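Extracellular solute-binding protein family 1 (Kribbella flavida, PDB 5IXP) probably captures a solute, perhaps a sugar, outside the cell and delivers it to an ABC transporter for import. Local coordinates at residues P238-A249 and Y329-F339. Numbering follows the deposited sequence.
Sequences PGWLLGVIADNA and YFNNAPVGKIF
Tyr-329 swings its CG to the side away from its own backbone N (chi1 -170°), which lays the ring over Ala-246, whereas Phe-330 turns its own CG anti to the carbonyl carbon (chi1 -78°) and brings its ring down onto Leu-242. Three CH-pi contacts carry the interface. The methyl of Ala-246 sits over the middle of the Tyr-329 ring, CB to CD2 3.7 Å. One turn back, Leu-242 divides its branches: CD2 stands 3.6 Å from the centroid of the Phe-330 ring, nearly on its normal, while CD1 touches both Val-335 CG1 (3.8 Å) and Phe-339 CE2 (3.7 Å). Ile-245 adds its CG2 at 3.7 Å from Phe-330 CZ. At Gly-239, the Phe-339 ring lays a face against the backbone, with Gly-239 CA 3.8 Å from the ring centroid and somewhat off centre.

No hydrogen bond crosses between 238-249 and 329-339, and the fit is apolar. The Tyr-329 hydroxyl passes Ala-249, OH to CB 3.4 Å, and hydrogen-bonds the carbonyl O of Gly-250, just beyond the helix segment. A leucine in place of Tyr-329 would probably leave Ala-246 without its aromatic cover and the Gly-250 carbonyl without this partner.

Trp-257 meets Phe-330 from strand 257-260, and Pro-115 and Ala-117 of strand 108-121 touch Phe-339. Within an alpha/beta lobe of a periplasmic-binding-protein fold, helix 241-249, directly following strand 232-238, thus packs against the 329-334 loop and the first turn of helix 335-344 through a buried aromatic-aliphatic core.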
ATOM      1  N   PRO A 238      -4.634  -2.600   5.383  1.00 18.22           N
ATOM      2  CA  PRO A 238      -3.200  -2.690   5.686  1.00 17.20           C
ATOM      3  C   PRO A 238      -2.965  -2.451   7.167  1.00 17.46           C
ATOM      4  O   PRO A 238      -3.736  -1.760   7.834  1.00 17.13           O
ATOM      5  CB  PRO A 238      -2.576  -1.575   4.834  1.00 17.64           C
ATOM      6  CG  PRO A 238      -3.689  -0.562   4.695  1.00 19.11           C
ATOM      7  CD  PRO A 238      -4.954  -1.394   4.590  1.00 17.32           C
ATOM      8  N   GLY A 239      -1.875  -3.031   7.676  1.00 18.01           N
ATOM      9  CA  GLY A 239      -1.541  -2.863   9.082  1.00 16.48           C
ATOM     10  C   GLY A 239      -1.591  -1.419   9.548  1.00 18.99           C
ATOM     11  O   GLY A 239      -2.109  -1.124  10.627  1.00 20.03           O
ATOM     12  N   TRP A 240      -1.068  -0.491   8.736  1.00 19.00           N
ATOM     13  CA  TRP A 240      -0.991   0.902   9.168  1.00 18.08           C
ATOM     14  C   TRP A 240      -2.357   1.576   9.249  1.00 19.66           C
ATOM     15  O   TRP A 240      -2.462   2.656   9.841  1.00 21.83           O
ATOM     16  CB  TRP A 240      -0.068   1.713   8.240  1.00 17.56           C
ATOM     17  CG  TRP A 240      -0.440   1.691   6.763  1.00 16.48           C
ATOM     18  CD1 TRP A 240       0.109   0.900   5.790  1.00 17.54           C
ATOM     19  CD2 TRP A 240      -1.416   2.508   6.107  1.00 18.31           C
ATOM     20  NE1 TRP A 240      -0.469   1.169   4.568  1.00 16.66           N
ATOM     21  CE2 TRP A 240      -1.407   2.153   4.736  1.00 20.00           C
ATOM     22  CE3 TRP A 240      -2.297   3.502   6.540  1.00 17.82           C
ATOM     23  CZ2 TRP A 240      -2.257   2.753   3.800  1.00 19.52           C
ATOM     24  CZ3 TRP A 240      -3.140   4.097   5.605  1.00 22.36           C
ATOM     25  CH2 TRP A 240      -3.109   3.720   4.253  1.00 21.86           C
ATOM     26  N   LEU A 241      -3.399   0.982   8.669  1.00 17.74           N
ATOM     27  CA  LEU A 241      -4.720   1.599   8.728  1.00 19.96           C
ATOM     28  C   LEU A 241      -5.415   1.377  10.069  1.00 20.14           C
ATOM     29  O   LEU A 241      -6.345   2.125  10.397  1.00 20.96           O
ATOM     30  CB  LEU A 241      -5.593   1.072   7.584  1.00 18.14           C
ATOM     31  CG  LEU A 241      -6.919   1.792   7.320  1.00 21.97           C
ATOM     32  CD1 LEU A 241      -6.670   3.217   6.841  1.00 25.10           C
ATOM     33  CD2 LEU A 241      -7.760   1.019   6.317  1.00 24.24           C
ATOM     34  N   LEU A 242      -4.981   0.385  10.854  1.00 18.98           N
ATOM     35  CA  LEU A 242      -5.617   0.120  12.146  1.00 17.80           C
ATOM     36  C   LEU A 242      -5.679   1.379  13.004  1.00 21.79           C
ATOM     37  O   LEU A 242      -6.712   1.681  13.617  1.00 19.91           O
ATOM     38  CB  LEU A 242      -4.872  -0.992  12.892  1.00 18.62           C
ATOM     39  CG  LEU A 242      -4.884  -2.356  12.208  1.00 21.28           C
ATOM     40  CD1 LEU A 242      -3.999  -3.349  12.959  1.00 24.39           C
ATOM     41  CD2 LEU A 242      -6.295  -2.856  12.141  1.00 21.84           C
ATOM     42  N   GLY A 243      -4.576   2.132  13.057  1.00 20.77           N
ATOM     43  CA  GLY A 243      -4.560   3.345  13.854  1.00 22.48           C
ATOM     44  C   GLY A 243      -5.479   4.423  13.320  1.00 22.49           C
ATOM     45  O   GLY A 243      -6.028   5.211  14.092  1.00 24.70           O
ATOM     46  N   VAL A 244      -5.638   4.492  11.998  1.00 23.86           N
ATOM     47  CA  VAL A 244      -6.578   5.439  11.408  1.00 23.50           C
ATOM     48  C   VAL A 244      -8.004   5.097  11.827  1.00 22.89           C
ATOM     49  O   VAL A 244      -8.783   5.975  12.220  1.00 22.95           O
ATOM     50  CB  VAL A 244      -6.428   5.450   9.878  1.00 22.45           C
ATOM     51  CG1 VAL A 244      -7.511   6.296   9.236  1.00 23.47           C
ATOM     52  CG2 VAL A 244      -5.044   5.950   9.486  1.00 25.00           C
ATOM     53  N   ILE A 245      -8.360   3.811  11.750  1.00 20.41           N
ATOM     54  CA  ILE A 245      -9.708   3.377  12.115  1.00 19.49           C
ATOM     55  C   ILE A 245      -9.977   3.700  13.576  1.00 22.47           C
ATOM     56  O   ILE A 245     -11.024   4.259  13.927  1.00 23.57           O
ATOM     57  CB  ILE A 245      -9.885   1.871  11.831  1.00 20.27           C
ATOM     58  CG1 ILE A 245      -9.839   1.601  10.327  1.00 18.17           C
ATOM     59  CG2 ILE A 245     -11.197   1.344  12.440  1.00 18.55           C
ATOM     60  CD1 ILE A 245      -9.732   0.131   9.956  1.00 18.23           C
ATOM     61  N   ALA A 246      -9.025   3.358  14.446  1.00 22.65           N
ATOM     62  CA  ALA A 246      -9.223   3.563  15.875  1.00 23.09           C
ATOM     63  C   ALA A 246      -9.354   5.044  16.202  1.00 23.01           C
ATOM     64  O   ALA A 246     -10.177   5.426  17.038  1.00 25.66           O
ATOM     65  CB  ALA A 246      -8.081   2.925  16.663  1.00 24.25           C
ATOM     66  N   ASP A 247      -8.560   5.894  15.539  1.00 24.09           N
ATOM     67  CA  ASP A 247      -8.685   7.338  15.736  1.00 25.97           C
ATOM     68  C   ASP A 247     -10.050   7.842  15.279  1.00 25.56           C
ATOM     69  O   ASP A 247     -10.721   8.595  15.996  1.00 26.92           O
ATOM     70  CB  ASP A 247      -7.572   8.075  14.990  1.00 30.07           C
ATOM     71  CG  ASP A 247      -6.228   7.990  15.699  1.00 41.49           C
ATOM     72  OD1 ASP A 247      -6.203   7.751  16.927  1.00 46.66           O
ATOM     73  OD2 ASP A 247      -5.192   8.179  15.028  1.00 44.08           O
ATOM     74  N   ASN A 248     -10.479   7.437  14.083  1.00 23.98           N
ATOM     75  CA  ASN A 248     -11.733   7.952  13.536  1.00 24.41           C
ATOM     76  C   ASN A 248     -12.940   7.415  14.296  1.00 26.81           C
ATOM     77  O   ASN A 248     -13.901   8.155  14.558  1.00 26.99           O
ATOM     78  CB  ASN A 248     -11.838   7.593  12.053  1.00 24.15           C
ATOM     79  CG  ASN A 248     -10.863   8.372  11.191  1.00 24.57           C
ATOM     80  OD1 ASN A 248     -10.194   9.292  11.662  1.00 25.66           O
ATOM     81  ND2 ASN A 248     -10.779   8.007   9.914  1.00 24.78           N
ATOM     82  N   ALA A 249     -12.923   6.127  14.650  1.00 24.82           N
ATOM     83  CA  ALA A 249     -14.064   5.557  15.357  1.00 25.97           C
ATOM     84  C   ALA A 249     -14.091   5.971  16.823  1.00 28.12           C
ATOM     85  O   ALA A 249     -15.175   6.101  17.406  1.00 29.74           O
ATOM     86  CB  ALA A 249     -14.050   4.034  15.237  1.00 24.18           C
ATOM     87  N   TYR A 329      -7.275  -2.249  21.006  1.00 21.71           N
ATOM     88  CA  TYR A 329      -8.487  -1.666  20.436  1.00 22.88           C
ATOM     89  C   TYR A 329      -9.217  -2.666  19.549  1.00 22.71           C
ATOM     90  O   TYR A 329     -10.451  -2.756  19.589  1.00 22.99           O
ATOM     91  CB  TYR A 329      -8.144  -0.407  19.642  1.00 25.25           C
ATOM     92  CG  TYR A 329      -9.346   0.404  19.204  1.00 24.85           C
ATOM     93  CD1 TYR A 329      -9.798   1.467  19.974  1.00 26.44           C
ATOM     94  CD2 TYR A 329     -10.020   0.119  18.018  1.00 22.89           C
ATOM     95  CE1 TYR A 329     -10.888   2.222  19.586  1.00 27.50           C
ATOM     96  CE2 TYR A 329     -11.113   0.875  17.615  1.00 23.78           C
ATOM     97  CZ  TYR A 329     -11.543   1.927  18.409  1.00 25.95           C
ATOM     98  OH  TYR A 329     -12.620   2.690  18.031  1.00 27.26           O
ATOM     99  N   PHE A 330      -8.473  -3.431  18.748  1.00 20.96           N
ATOM    100  CA  PHE A 330      -9.065  -4.424  17.852  1.00 20.74           C
ATOM    101  C   PHE A 330      -9.197  -5.780  18.551  1.00 21.66           C
ATOM    102  O   PHE A 330      -8.688  -6.806  18.096  1.00 20.83           O
ATOM    103  CB  PHE A 330      -8.243  -4.528  16.570  1.00 21.92           C
ATOM    104  CG  PHE A 330      -8.493  -3.407  15.616  1.00 22.51           C
ATOM    105  CD1 PHE A 330      -7.891  -2.174  15.805  1.00 22.98           C
ATOM    106  CD2 PHE A 330      -9.364  -3.571  14.550  1.00 21.61           C
ATOM    107  CE1 PHE A 330      -8.135  -1.126  14.937  1.00 23.89           C
ATOM    108  CE2 PHE A 330      -9.614  -2.528  13.676  1.00 24.75           C
ATOM    109  CZ  PHE A 330      -9.002  -1.299  13.876  1.00 23.77           C
ATOM    110  N   ASN A 331      -9.905  -5.760  19.685  1.00 21.70           N
ATOM    111  CA  ASN A 331     -10.245  -6.975  20.434  1.00 22.47           C
ATOM    112  C   ASN A 331      -8.998  -7.789  20.781  1.00 23.39           C
ATOM    113  O   ASN A 331      -9.006  -9.021  20.750  1.00 21.36           O
ATOM    114  CB  ASN A 331     -11.260  -7.829  19.659  1.00 22.48           C
ATOM    115  CG  ASN A 331     -11.870  -8.938  20.512  1.00 22.54           C
ATOM    116  OD1 ASN A 331     -12.109  -8.755  21.703  1.00 25.47           O
ATOM    117  ND2 ASN A 331     -12.112 -10.094  19.904  1.00 21.79           N
ATOM    118  N   ASN A 332      -7.907  -7.089  21.108  1.00 23.93           N
ATOM    119  CA  ASN A 332      -6.649  -7.738  21.480  1.00 25.84           C
ATOM    120  C   ASN A 332      -6.165  -8.680  20.383  1.00 21.44           C
ATOM    121  O   ASN A 332      -5.629  -9.752  20.662  1.00 22.92           O
ATOM    122  CB  ASN A 332      -6.775  -8.493  22.805  1.00 31.40           C
ATOM    123  CG  ASN A 332      -6.866  -7.570  23.987  1.00 38.02           C
ATOM    124  OD1 ASN A 332      -6.035  -6.681  24.155  1.00 40.58           O
ATOM    125  ND2 ASN A 332      -7.875  -7.773  24.818  1.00 41.70           N
ATOM    126  N   ALA A 333      -6.363  -8.289  19.129  1.00 21.13           N
ATOM    127  CA  ALA A 333      -5.956  -9.149  18.031  1.00 20.72           C
ATOM    128  C   ALA A 333      -4.438  -9.308  18.029  1.00 19.28           C
ATOM    129  O   ALA A 333      -3.711  -8.353  18.326  1.00 19.64           O
ATOM    130  CB  ALA A 333      -6.423  -8.584  16.688  1.00 17.50           C
ATOM    131  N   PRO A 334      -3.930 -10.502  17.711  1.00 19.89           N
ATOM    132  CA  PRO A 334      -2.470 -10.720  17.615  1.00 19.00           C
ATOM    133  C   PRO A 334      -1.927 -10.186  16.293  1.00 17.44           C
ATOM    134  O   PRO A 334      -1.526 -10.928  15.389  1.00 17.70           O
ATOM    135  CB  PRO A 334      -2.361 -12.242  17.738  1.00 20.64           C
ATOM    136  CG  PRO A 334      -3.645 -12.735  17.074  1.00 19.01           C
ATOM    137  CD  PRO A 334      -4.702 -11.727  17.424  1.00 19.06           C
ATOM    138  N   VAL A 335      -1.922  -8.855  16.162  1.00 16.95           N
ATOM    139  CA  VAL A 335      -1.661  -8.242  14.856  1.00 15.82           C
ATOM    140  C   VAL A 335      -0.233  -8.497  14.387  1.00 16.52           C
ATOM    141  O   VAL A 335       0.029  -8.532  13.179  1.00 15.15           O
ATOM    142  CB  VAL A 335      -1.973  -6.733  14.885  1.00 16.43           C
ATOM    143  CG1 VAL A 335      -3.465  -6.505  15.083  1.00 17.62           C
ATOM    144  CG2 VAL A 335      -1.160  -6.029  15.988  1.00 19.26           C
ATOM    145  N   GLY A 336       0.714  -8.673  15.313  1.00 17.22           N
ATOM    146  CA  GLY A 336       2.067  -9.008  14.896  1.00 17.10           C
ATOM    147  C   GLY A 336       2.104 -10.294  14.097  1.00 18.94           C
ATOM    148  O   GLY A 336       2.664 -10.349  12.997  1.00 22.55           O
ATOM    149  N   LYS A 337       1.465 -11.339  14.622  1.00 17.19           N
ATOM    150  CA  LYS A 337       1.444 -12.609  13.910  1.00 19.17           C
ATOM    151  C   LYS A 337       0.556 -12.531  12.675  1.00 18.20           C
ATOM    152  O   LYS A 337       0.895 -13.088  11.623  1.00 18.01           O
ATOM    153  CB  LYS A 337       0.977 -13.719  14.848  1.00 19.93           C
ATOM    154  CG  LYS A 337       1.964 -14.019  15.963  1.00 22.40           C
ATOM    155  CD  LYS A 337       1.386 -15.012  16.937  1.00 27.80           C
ATOM    156  CE  LYS A 337       2.404 -15.399  17.992  1.00 34.24           C
ATOM    157  NZ  LYS A 337       1.786 -16.344  18.953  1.00 41.53           N
ATOM    158  N   ILE A 338      -0.575 -11.830  12.775  1.00 17.30           N
ATOM    159  CA  ILE A 338      -1.485 -11.742  11.639  1.00 15.12           C
ATOM    160  C   ILE A 338      -0.790 -11.076  10.458  1.00 15.52           C
ATOM    161  O   ILE A 338      -0.798 -11.591   9.335  1.00 15.14           O
ATOM    162  CB  ILE A 338      -2.770 -10.994  12.034  1.00 15.22           C
ATOM    163  CG1 ILE A 338      -3.639 -11.868  12.949  1.00 16.67           C
ATOM    164  CG2 ILE A 338      -3.548 -10.577  10.785  1.00 17.71           C
ATOM    165  CD1 ILE A 338      -4.680 -11.079  13.736  1.00 15.30           C
ATOM    166  N   PHE A 339      -0.144  -9.934  10.694  1.00 14.05           N
ATOM    167  CA  PHE A 339       0.398  -9.220   9.547  1.00 13.18           C
ATOM    168  C   PHE A 339       1.707  -9.816   9.041  1.00 14.33           C
ATOM    169  O   PHE A 339       2.050  -9.602   7.870  1.00 15.72           O
ATOM    170  CB  PHE A 339       0.496  -7.730   9.878  1.00 11.90           C
ATOM    171  CG  PHE A 339      -0.847  -7.071   9.889  1.00 14.27           C
ATOM    172  CD1 PHE A 339      -1.497  -6.791   8.692  1.00 15.12           C
ATOM    173  CD2 PHE A 339      -1.506  -6.811  11.080  1.00 16.59           C
ATOM    174  CE1 PHE A 339      -2.762  -6.218   8.688  1.00 13.84           C
ATOM    175  CE2 PHE A 339      -2.762  -6.248  11.075  1.00 19.01           C
ATOM    176  CZ  PHE A 339      -3.388  -5.950   9.877  1.00 16.87           C
TER